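PDB 4G9E: Alpha/beta hydrolase fold protein from Ochrobactrum, which probably hydrolyses the ester bond of the lactone ring of N-acyl homoserine lactones and binds the ring-opened N-butanoyl-L-homoserine. Local coordinates for residues E117-G125 and F258-C269; V204-N215 and V227-W236. All coordinates share one frame; numbering follows the deposited sequence. Where two conformers were deposited one is given.

How the contacts relate
Following the chain from its N terminus, residues 117-125 come first: they run into strand 120-124, an interior strand of the sheet, between strands 97-101 and 211-216. Contact 1 closes the longer loop, bringing helix 255-270, near the C-terminal end, back against that strand. Contact 2 lies wholly within this loop and closes a much shorter one, tying the end of helix 200-206 and strand 211-216 to the segment 227-236 that leads toward strand 241-243. Strands 120-124 and 211-216 are parallel neighbours, so the contacts adjoin: Thr124 OG1 and Gly125 N probably hydrogen-bond to Val214 O and Asn215 OD1, while Trp236 packs against Phe265 and Tyr261 of the helix.

Contact 1. Residues E117-G125 and F258-C269; sequences EMRGLMITG and FDAYLARFIRDC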
loop_
_atom_site.group_PDB
_atom_site.type_symbol
_atom_site.label_atom_id
_atom_site.label_comp_id
_atom_site.label_asym_id
_atom_site.label_seq_id
_atom_site.Cartn_x
_atom_site.Cartn_y
_atom_site.Cartn_z
ATOM N N GLU A 117 -9.955 -14.790 1.217
ATOM C CA GLU A 117 -9.140 -15.729 0.424
ATOM C C GLU A 117 -7.794 -15.123 -0.023
ATOM O O GLU A 117 -7.068 -15.734 -0.822
ATOM C CB GLU A 117 -9.934 -16.278 -0.750
ATOM C CG GLU A 117 -11.063 -17.226 -0.342
ATOM C CD GLU A 117 -10.571 -18.647 0.138
ATOM O OE1 GLU A 117 -9.336 -18.949 0.157
ATOM O OE2 GLU A 117 -11.450 -19.472 0.515
ATOM N N MET A 118 -7.463 -13.955 0.542
ATOM C CA MET A 118 -6.157 -13.347 0.309
ATOM C C MET A 118 -5.073 -14.393 0.518
ATOM O O MET A 118 -5.047 -15.061 1.550
ATOM C CB MET A 118 -5.947 -12.197 1.293
ATOM C CG MET A 118 -4.877 -11.213 0.853
ATOM S SD MET A 118 -4.438 -9.976 2.089
ATOM C CE MET A 118 -5.988 -9.093 2.280
ATOM N N ARG A 119 -4.155 -14.517 -0.432
ATOM C CA ARG A 119 -3.158 -15.572 -0.314
ATOM C C ARG A 119 -1.919 -15.159 0.459
ATOM O O ARG A 119 -1.149 -16.002 0.902
ATOM C CB ARG A 119 -2.825 -16.177 -1.673
ATOM C CG ARG A 119 -3.907 -17.183 -2.055
ATOM C CD ARG A 119 -3.578 -18.032 -3.244
ATOM N NE ARG A 119 -3.868 -17.334 -4.485
ATOM C CZ ARG A 119 -3.696 -17.870 -5.687
ATOM N NH1 ARG A 119 -3.246 -19.115 -5.797
ATOM N NH2 ARG A 119 -3.979 -17.169 -6.774
ATOM N N GLY A 120 -1.739 -13.856 0.636
ATOM C CA GLY A 120 -0.643 -13.330 1.421
ATOM C C GLY A 120 -0.721 -11.820 1.379
ATOM O O GLY A 120 -1.364 -11.267 0.486
ATOM N N LEU A 121 -0.057 -11.168 2.328
ATOM C CA LEU A 121 0.020 -9.711 2.374
ATOM C C LEU A 121 1.464 -9.308 2.585
ATOM O O LEU A 121 2.082 -9.761 3.550
ATOM C CB LEU A 121 -0.816 -9.185 3.542
ATOM C CG LEU A 121 -0.691 -7.693 3.859
ATOM C CD1 LEU A 121 -1.226 -6.861 2.718
ATOM C CD2 LEU A 121 -1.446 -7.370 5.144
ATOM N N MET A 122 2.000 -8.473 1.693
ATOM C CA MET A 122 3.316 -7.866 1.908
ATOM C C MET A 122 3.113 -6.386 2.192
ATOM O O MET A 122 2.383 -5.716 1.460
ATOM C CB MET A 122 4.229 -8.045 0.688
ATOM C CG MET A 122 5.591 -7.358 0.866
ATOM S SD MET A 122 6.723 -7.564 -0.519
ATOM C CE MET A 122 7.203 -9.270 -0.263
ATOM N N ILE A 123 3.752 -5.899 3.252
ATOM C CA ILE A 123 3.657 -4.493 3.632
ATOM C C ILE A 123 5.033 -3.839 3.652
ATOM O O ILE A 123 5.998 -4.376 4.223
ATOM C CB ILE A 123 2.918 -4.308 4.979
ATOM C CG1 ILE A 123 3.600 -5.080 6.117
ATOM C CG2 ILE A 123 1.454 -4.730 4.836
ATOM C CD1 ILE A 123 2.998 -4.808 7.500
ATOM N N THR A 124 5.104 -2.680 3.003
ATOM C CA THR A 124 6.329 -1.916 2.854
ATOM C C THR A 124 6.020 -0.479 3.226
ATOM O O THR A 124 5.072 0.112 2.704
ATOM C CB THR A 124 6.814 -1.975 1.393
ATOM O OG1 THR A 124 7.272 -3.302 1.102
ATOM C CG2 THR A 124 7.929 -0.963 1.119
ATOM N N GLY A 125 6.806 0.087 4.134
ATOM C CA GLY A 125 6.561 1.443 4.593
ATOM C C GLY A 125 5.425 1.543 5.596
ATOM O O GLY A 125 4.867 2.618 5.782
ATOM N N PHE A 258 14.035 -5.399 -4.513
ATOM C CA PHE A 258 12.664 -5.490 -4.041
ATOM C C PHE A 258 11.916 -6.621 -4.758
ATOM O O PHE A 258 11.209 -7.412 -4.131
ATOM C CB PHE A 258 11.935 -4.164 -4.243
ATOM C CG PHE A 258 10.463 -4.252 -3.944
ATOM C CD1 PHE A 258 9.987 -4.124 -2.650
ATOM C CD2 PHE A 258 9.562 -4.530 -4.960
ATOM C CE1 PHE A 258 8.626 -4.248 -2.385
ATOM C CE2 PHE A 258 8.217 -4.663 -4.710
ATOM C CZ PHE A 258 7.745 -4.518 -3.425
ATOM N N ASP A 259 12.075 -6.687 -6.076
ATOM C CA ASP A 259 11.374 -7.681 -6.875
ATOM C C ASP A 259 11.781 -9.098 -6.495
ATOM O O ASP A 259 10.980 -10.018 -6.628
ATOM C CB ASP A 259 11.612 -7.474 -8.374
ATOM C CG ASP A 259 10.855 -6.287 -8.945
ATOM O OD1 ASP A 259 9.974 -5.725 -8.261
ATOM O OD2 ASP A 259 11.141 -5.934 -10.112
ATOM N N ALA A 260 13.020 -9.292 -6.047
ATOM C CA ALA A 260 13.428 -10.611 -5.567
ATOM C C ALA A 260 12.527 -11.048 -4.407
ATOM O O ALA A 260 12.048 -12.184 -4.374
ATOM C CB ALA A 260 14.894 -10.604 -5.144
ATOM N N TYR A 261 12.307 -10.155 -3.453
ATOM C CA TYR A 261 11.410 -10.469 -2.346
ATOM C C TYR A 261 9.970 -10.677 -2.813
ATOM O O TYR A 261 9.317 -11.637 -2.414
ATOM C CB TYR A 261 11.433 -9.365 -1.290
ATOM C CG TYR A 261 12.698 -9.306 -0.483
ATOM C CD1 TYR A 261 12.968 -10.251 0.498
ATOM C CD2 TYR A 261 13.624 -8.294 -0.688
ATOM C CE1 TYR A 261 14.133 -10.195 1.246
ATOM C CE2 TYR A 261 14.784 -8.228 0.059
ATOM C CZ TYR A 261 15.030 -9.179 1.025
ATOM O OH TYR A 261 16.185 -9.124 1.769
ATOM N N LEU A 262 9.460 -9.760 -3.629
ATOM C CA LEU A 262 8.071 -9.833 -4.043
ATOM C C LEU A 262 7.810 -11.096 -4.859
ATOM O O LEU A 262 6.822 -11.786 -4.628
ATOM C CB LEU A 262 7.681 -8.577 -4.820
ATOM C CG LEU A 262 6.241 -8.538 -5.333
ATOM C CD1 LEU A 262 5.234 -8.723 -4.200
ATOM C CD2 LEU A 262 5.990 -7.248 -6.105
ATOM N N ALA A 263 8.688 -11.393 -5.815
ATOM C CA ALA A 263 8.526 -12.595 -6.623
ATOM C C ALA A 263 8.556 -13.858 -5.766
ATOM O O ALA A 263 7.766 -14.785 -5.977
ATOM C CB ALA A 263 9.596 -12.663 -7.708
ATOM N N ARG A 264 9.485 -13.915 -4.821
ATOM C CA ARG A 264 9.606 -15.091 -3.974
ATOM C C ARG A 264 8.360 -15.251 -3.107
ATOM O O ARG A 264 7.850 -16.356 -2.937
ATOM C CB ARG A 264 10.878 -15.044 -3.126
ATOM C CG ARG A 264 11.193 -16.357 -2.434
ATOM C CD ARG A 264 12.598 -16.360 -1.868
ATOM N NE ARG A 264 12.824 -15.438 -0.754
ATOM C CZ ARG A 264 13.619 -14.372 -0.802
ATOM N NH1 ARG A 264 13.800 -13.637 0.285
ATOM N NH2 ARG A 264 14.238 -14.037 -1.926
ATOM N N PHE A 265 7.861 -14.141 -2.582
ATOM C CA PHE A 265 6.657 -14.160 -1.768
ATOM C C PHE A 265 5.451 -14.626 -2.586
ATOM O O PHE A 265 4.678 -15.475 -2.130
ATOM C CB PHE A 265 6.406 -12.771 -1.182
ATOM C CG PHE A 265 5.260 -12.723 -0.221
ATOM C CD1 PHE A 265 5.266 -13.508 0.920
ATOM C CD2 PHE A 265 4.183 -11.874 -0.443
ATOM C CE1 PHE A 265 4.207 -13.457 1.824
ATOM C CE2 PHE A 265 3.120 -11.820 0.457
ATOM C CZ PHE A 265 3.144 -12.600 1.594
ATOM N N ILE A 266 5.279 -14.098 -3.794
ATOM C CA ILE A 266 4.164 -14.528 -4.632
ATOM C C ILE A 266 4.271 -16.025 -4.932
ATOM O O ILE A 266 3.295 -16.766 -4.794
ATOM C CB ILE A 266 4.070 -13.736 -5.946
ATOM C CG1 ILE A 266 3.797 -12.255 -5.672
ATOM C CG2 ILE A 266 2.982 -14.318 -6.836
ATOM C CD1 ILE A 266 4.024 -11.371 -6.887
ATOM N N ARG A 267 5.459 -16.480 -5.323
ATOM C CA ARG A 267 5.663 -17.900 -5.595
ATOM C C ARG A 267 5.297 -18.728 -4.363
ATOM O O ARG A 267 4.585 -19.731 -4.463
ATOM C CB ARG A 267 7.120 -18.150 -6.022
ATOM C CG ARG A 267 7.415 -19.545 -6.559
ATOM C CD ARG A 267 7.625 -20.606 -5.486
ATOM N NE ARG A 267 8.546 -20.217 -4.425
ATOM C CZ ARG A 267 9.872 -20.333 -4.475
ATOM N NH1 ARG A 267 10.588 -19.948 -3.429
ATOM N NH2 ARG A 267 10.489 -20.839 -5.550
ATOM N N ASP A 268 5.783 -18.311 -3.202
ATOM C CA ASP A 268 5.532 -19.046 -1.975
ATOM C C ASP A 268 4.044 -19.111 -1.637
ATOM O O ASP A 268 3.565 -20.127 -1.147
ATOM C CB ASP A 268 6.287 -18.438 -0.796
ATOM C CG ASP A 268 7.787 -18.662 -0.850
ATOM O OD1 ASP A 268 8.294 -19.402 -1.730
ATOM O OD2 ASP A 268 8.451 -18.088 0.040
ATOM N N CYS A 269 3.318 -18.024 -1.883
ATOM C CA CYS A 269 1.906 -17.945 -1.506
ATOM C C CYS A 269 0.967 -18.596 -2.511
ATOM O O CYS A 269 -0.198 -18.834 -2.193
ATOM C CB CYS A 269 1.487 -16.486 -1.338
ATOM S SG CYS A 269 2.174 -15.654 0.091
HETATM O O HOH W 1 -0.896 -18.701 0.705
#
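Met122 sends its side chain straight out from strand 120-124, with CG anti to the backbone N (chi1 177°) and chi2 extended as well, and only the last torsion bends (chi3 -74°), turning the methyl toward the helix backbone at Tyr261 and Phe265. From there CE lies 3.7 Å from Phe265 CB and 3.8 Å from Tyr261 O, while SD rests 4.1 Å from Leu262 CD1. The same sulfur makes a Met-aromatic contact with Phe258, approaching the ring obliquely at 5.1 Å from SD to the ring centroid. Met122 and Phe265 pass alongside, one coming from the strand and the other from the helix. The Phe265 ring reaches in to the strand backbone, where Leu121 N meets its edge, 3.6 Å from CZ, and Cys269 SG sits over one face, offset toward the rim. Gly120 CA approaches both Phe265 CZ and Cys269 SG. Farther along, Thr124 OG1 meets the edge of the Phe258 ring, although its hydrogen bond goes to Val214 O on the next strand.

This is the C-terminal helix of the alpha/beta-hydrolase fold laid nearly antiparallel to an interior strand, with axes 9.4 Å apart at 164°. Near the C-terminal end of the helix a water donates to both Arg119 O, at 2.7 Å, and Cys269 O, at 3.0 Å, while Arg119 turns its guanidinium to a salt bridge with Asp95. Between this strand and helix the contact is thus largely apolar, with sulfur, methyl and ring atoms meeting, and a water bridges two carbonyls that could not bond to each other.

Contact 2. Residues V204-N215 and V227-W236; sequences VAEAQLPIAVVN and VSKVKFGNLW
Trp236 N gives to Ile211 O at 2.8 Å, nearly straight at 177° but from above the carbonyl plane, and Ile211 N gives in turn to Asn234 O. The pair makes a single beta bridge between Ile211 and Leu235. A water carries the connection one step on, from Val213 N to Trp236 O. With CG anti to the backbone N (chi1 -177°), the Asn234 side chain reaches back to the other segment: its ND2 bonds to Gln208 O at 3.0 Å, and its amide lies alongside the Pro210 ring. A second water accepts a weak bond from Asn234 N and donates to both Ala207 O and Leu209 O.

In the alpha/beta-hydrolase sheet this is where segment 227-236 pairs with residue Ile211, before the chain goes on to strand 241-243. Toward helix 200-206, Gly233 N donates to Val204 O at 2.9 Å, in the carbonyl plane. The Phe232 ring lies between Val204 of the helix and Ile211 and Val213 of the strand: Val204 CB, Ile211 CG2 and Val213 CG2 all approach it obliquely, the last 3.5 Å from CZ. Val213 turns its other methyl, CG1, to Val227 CG1 at 3.6 Å. On the other face of the strand Ala212 CB presses obliquely on the Trp236 indole, 3.5 Å from CE3, and the indole NE1 bonds to Asp268 on helix 255-270. A bond from Lys231 NZ to Ala205 O is more doubtful, since it rests on one of two conformers of the lysine.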
loop_
_atom_site.group_PDB
_atom_site.type_symbol
_atom_site.label_atom_id
_atom_site.label_comp_id
_atom_site.label_asym_id
_atom_site.label_seq_id
_atom_site.Cartn_x
_atom_site.Cartn_y
_atom_site.Cartn_z
ATOM N N VAL A 204 -2.578 -8.115 12.930
ATOM C CA VAL A 204 -1.432 -8.821 12.362
ATOM C C VAL A 204 -0.915 -9.919 13.289
ATOM O O VAL A 204 -0.397 -10.926 12.811
ATOM C CB VAL A 204 -0.288 -7.888 11.885
ATOM C CG1 VAL A 204 -0.793 -6.895 10.847
ATOM C CG2 VAL A 204 0.431 -7.208 13.047
ATOM N N ALA A 205 -1.084 -9.742 14.597
ATOM C CA ALA A 205 -0.664 -10.751 15.565
ATOM C C ALA A 205 -1.478 -12.028 15.421
ATOM O O ALA A 205 -0.963 -13.132 15.616
ATOM C CB ALA A 205 -0.775 -10.211 16.992
ATOM N N GLU A 206 -2.752 -11.868 15.073
ATOM C CA GLU A 206 -3.701 -12.973 15.070
ATOM C C GLU A 206 -3.952 -13.554 13.678
ATOM O O GLU A 206 -4.507 -14.645 13.545
ATOM C CB GLU A 206 -4.998 -12.512 15.741
ATOM C CG GLU A 206 -4.775 -12.144 17.207
ATOM C CD GLU A 206 -5.887 -11.310 17.828
ATOM O OE1 GLU A 206 -6.988 -11.200 17.246
ATOM O OE2 GLU A 206 -5.652 -10.753 18.923
ATOM N N ALA A 207 -3.505 -12.844 12.644
ATOM C CA ALA A 207 -3.730 -13.278 11.270
ATOM C C ALA A 207 -2.923 -14.526 10.932
ATOM O O ALA A 207 -1.737 -14.613 11.244
ATOM C CB ALA A 207 -3.389 -12.152 10.308
ATOM N N GLN A 208 -3.576 -15.472 10.286
ATOM C CA GLN A 208 -2.923 -16.753 9.938
ATOM C C GLN A 208 -2.220 -16.725 8.567
ATOM O O GLN A 208 -1.338 -17.537 8.298
ATOM C CB GLN A 208 -3.957 -17.889 9.930
ATOM C CG GLN A 208 -4.718 -17.990 11.239
ATOM C CD GLN A 208 -3.761 -18.338 12.277
ATOM O OE1 GLN A 208 -3.219 -17.501 12.991
ATOM N NE2 GLN A 208 -3.429 -19.589 12.305
ATOM N N LEU A 209 -2.665 -15.837 7.681
ATOM C CA LEU A 209 -2.062 -15.795 6.349
ATOM C C LEU A 209 -0.619 -15.297 6.429
ATOM O O LEU A 209 -0.233 -14.618 7.380
ATOM C CB LEU A 209 -2.878 -14.938 5.374
ATOM C CG LEU A 209 -2.561 -13.443 5.277
ATOM C CD1 LEU A 209 -3.328 -12.791 4.138
ATOM C CD2 LEU A 209 -2.845 -12.740 6.597
ATOM N N PRO A 210 0.197 -15.648 5.431
ATOM C CA PRO A 210 1.566 -15.133 5.442
ATOM C C PRO A 210 1.579 -13.617 5.307
ATOM O O PRO A 210 0.940 -13.065 4.407
ATOM C CB PRO A 210 2.192 -15.769 4.194
ATOM C CG PRO A 210 1.331 -16.944 3.878
ATOM C CD PRO A 210 -0.052 -16.536 4.284
ATOM N N ILE A 211 2.325 -12.964 6.189
ATOM C CA ILE A 211 2.566 -11.535 6.070
ATOM C C ILE A 211 4.062 -11.313 5.905
ATOM O O ILE A 211 4.859 -11.751 6.734
ATOM C CB ILE A 211 2.020 -10.731 7.278
ATOM C CG1 ILE A 211 0.495 -10.870 7.348
ATOM C CG2 ILE A 211 2.428 -9.272 7.135
ATOM C CD1 ILE A 211 -0.149 -10.211 8.566
ATOM N N ALA A 212 4.425 -10.649 4.812
ATOM C CA ALA A 212 5.810 -10.304 4.531
ATOM C C ALA A 212 6.025 -8.838 4.830
ATOM O O ALA A 212 5.155 -8.002 4.567
ATOM C CB ALA A 212 6.135 -10.582 3.072
ATOM N N VAL A 213 7.199 -8.528 5.362
ATOM C CA VAL A 213 7.539 -7.165 5.736
ATOM C C VAL A 213 8.875 -6.833 5.080
ATOM O O VAL A 213 9.879 -7.502 5.339
ATOM C CB VAL A 213 7.656 -7.020 7.265
ATOM C CG1 VAL A 213 8.048 -5.599 7.646
ATOM C CG2 VAL A 213 6.353 -7.415 7.946
ATOM N N VAL A 214 8.877 -5.826 4.210
ATOM C CA VAL A 214 10.074 -5.444 3.456
ATOM C C VAL A 214 10.181 -3.923 3.467
ATOM O O VAL A 214 9.238 -3.229 3.069
ATOM C CB VAL A 214 9.988 -5.923 1.992
ATOM C CG1 VAL A 214 11.198 -5.451 1.200
ATOM C CG2 VAL A 214 9.852 -7.447 1.920
ATOM N N ASN A 215 11.315 -3.403 3.929
ATOM C CA ASN A 215 11.513 -1.956 4.022
ATOM C C ASN A 215 12.890 -1.540 3.562
ATOM O O ASN A 215 13.837 -2.324 3.612
ATOM C CB ASN A 215 11.334 -1.465 5.456
ATOM C CG ASN A 215 9.887 -1.388 5.843
ATOM O OD1 ASN A 215 9.179 -0.478 5.418
ATOM N ND2 ASN A 215 9.425 -2.351 6.623
ATOM N N VAL A 227 9.224 -1.954 13.948
ATOM C CA VAL A 227 8.699 -2.961 13.038
ATOM C C VAL A 227 9.285 -4.345 13.333
ATOM O O VAL A 227 8.576 -5.352 13.290
ATOM C CB VAL A 227 8.967 -2.554 11.576
ATOM C CG1 VAL A 227 8.718 -3.718 10.630
ATOM C CG2 VAL A 227 8.106 -1.357 11.211
ATOM N N SER A 228 10.576 -4.390 13.651
ATOM C CA SER A 228 11.245 -5.663 13.913
ATOM C C SER A 228 10.783 -6.309 15.219
ATOM O O SER A 228 11.139 -7.450 15.510
ATOM C CB SER A 228 12.766 -5.485 13.928
ATOM O OG SER A 228 13.177 -4.807 15.098
ATOM N N LYS A 229 9.989 -5.580 15.999
ATOM C CA LYS A 229 9.496 -6.091 17.273
ATOM C C LYS A 229 8.000 -6.409 17.246
ATOM O O LYS A 229 7.452 -6.942 18.210
ATOM C CB LYS A 229 9.807 -5.105 18.400
ATOM C CG LYS A 229 11.291 -4.971 18.702
ATOM C CD LYS A 229 11.554 -3.906 19.761
ATOM C CE LYS A 229 13.040 -3.768 20.055
ATOM N NZ LYS A 229 13.617 -5.022 20.610
ATOM N N VAL A 230 7.338 -6.082 16.142
ATOM C CA VAL A 230 5.913 -6.352 16.013
ATOM C C VAL A 230 5.656 -7.854 15.923
ATOM O O VAL A 230 6.373 -8.571 15.223
ATOM C CB VAL A 230 5.320 -5.645 14.779
ATOM C CG1 VAL A 230 3.896 -6.117 14.507
ATOM C CG2 VAL A 230 5.373 -4.134 14.959
ATOM N N LYS A 231 4.641 -8.323 16.644
ATOM C CA LYS A 231 4.256 -9.728 16.590
ATOM C C LYS A 231 3.342 -9.995 15.404
ATOM O O LYS A 231 2.303 -9.350 15.249
ATOM C CB LYS A 231 3.551 -10.161 17.877
ATOM C CG LYS A 231 3.171 -11.637 17.870
ATOM C CD LYS A 231 2.057 -11.955 18.851
ATOM C CE LYS A 231 1.612 -13.402 18.705
ATOM N NZ LYS A 231 1.202 -13.716 17.306
ATOM N N PHE A 232 3.739 -10.946 14.564
ATOM C CA PHE A 232 2.920 -11.380 13.439
ATOM C C PHE A 232 2.531 -12.838 13.634
ATOM O O PHE A 232 3.339 -13.646 14.095
ATOM C CB PHE A 232 3.684 -11.248 12.118
ATOM C CG PHE A 232 3.995 -9.834 11.730
ATOM C CD1 PHE A 232 5.163 -9.222 12.157
ATOM C CD2 PHE A 232 3.124 -9.119 10.924
ATOM C CE1 PHE A 232 5.449 -7.918 11.799
ATOM C CE2 PHE A 232 3.404 -7.820 10.557
ATOM C CZ PHE A 232 4.570 -7.217 10.997
ATOM N N GLY A 233 1.306 -13.186 13.259
ATOM C CA GLY A 233 0.862 -14.567 13.352
ATOM C C GLY A 233 1.692 -15.516 12.500
ATOM O O GLY A 233 1.968 -16.639 12.904
ATOM N N ASN A 234 2.092 -15.056 11.323
ATOM C CA ASN A 234 2.780 -15.890 10.347
ATOM C C ASN A 234 3.694 -15.016 9.502
ATOM O O ASN A 234 3.367 -14.661 8.367
ATOM C CB ASN A 234 1.741 -16.591 9.479
ATOM C CG ASN A 234 2.352 -17.544 8.480
ATOM O OD1 ASN A 234 3.549 -17.834 8.515
ATOM N ND2 ASN A 234 1.521 -18.043 7.572
ATOM N N LEU A 235 4.832 -14.645 10.083
ATOM C CA LEU A 235 5.775 -13.740 9.440
ATOM C C LEU A 235 6.583 -14.490 8.385
ATOM O O LEU A 235 7.294 -15.454 8.689
ATOM C CB LEU A 235 6.713 -13.131 10.477
ATOM C CG LEU A 235 7.735 -12.118 9.973
ATOM C CD1 LEU A 235 7.052 -10.950 9.277
ATOM C CD2 LEU A 235 8.602 -11.639 11.128
ATOM N N TRP A 236 6.465 -14.047 7.140
ATOM C CA TRP A 236 7.122 -14.720 6.023
ATOM C C TRP A 236 8.635 -14.729 6.192
ATOM O O TRP A 236 9.259 -13.678 6.372
ATOM C CB TRP A 236 6.725 -14.031 4.725
ATOM C CG TRP A 236 7.361 -14.592 3.497
ATOM C CD1 TRP A 236 7.127 -15.810 2.921
ATOM C CD2 TRP A 236 8.321 -13.932 2.663
ATOM N NE1 TRP A 236 7.894 -15.948 1.783
ATOM C CE2 TRP A 236 8.632 -14.807 1.604
ATOM C CE3 TRP A 236 8.948 -12.685 2.714
ATOM C CZ2 TRP A 236 9.539 -14.469 0.601
ATOM C CZ3 TRP A 236 9.845 -12.353 1.721
ATOM C CH2 TRP A 236 10.132 -13.243 0.679
HETATM O O HOH W 2 0.404 -13.286 9.858
HETATM O O HOH W 3 8.781 -10.902 6.142
#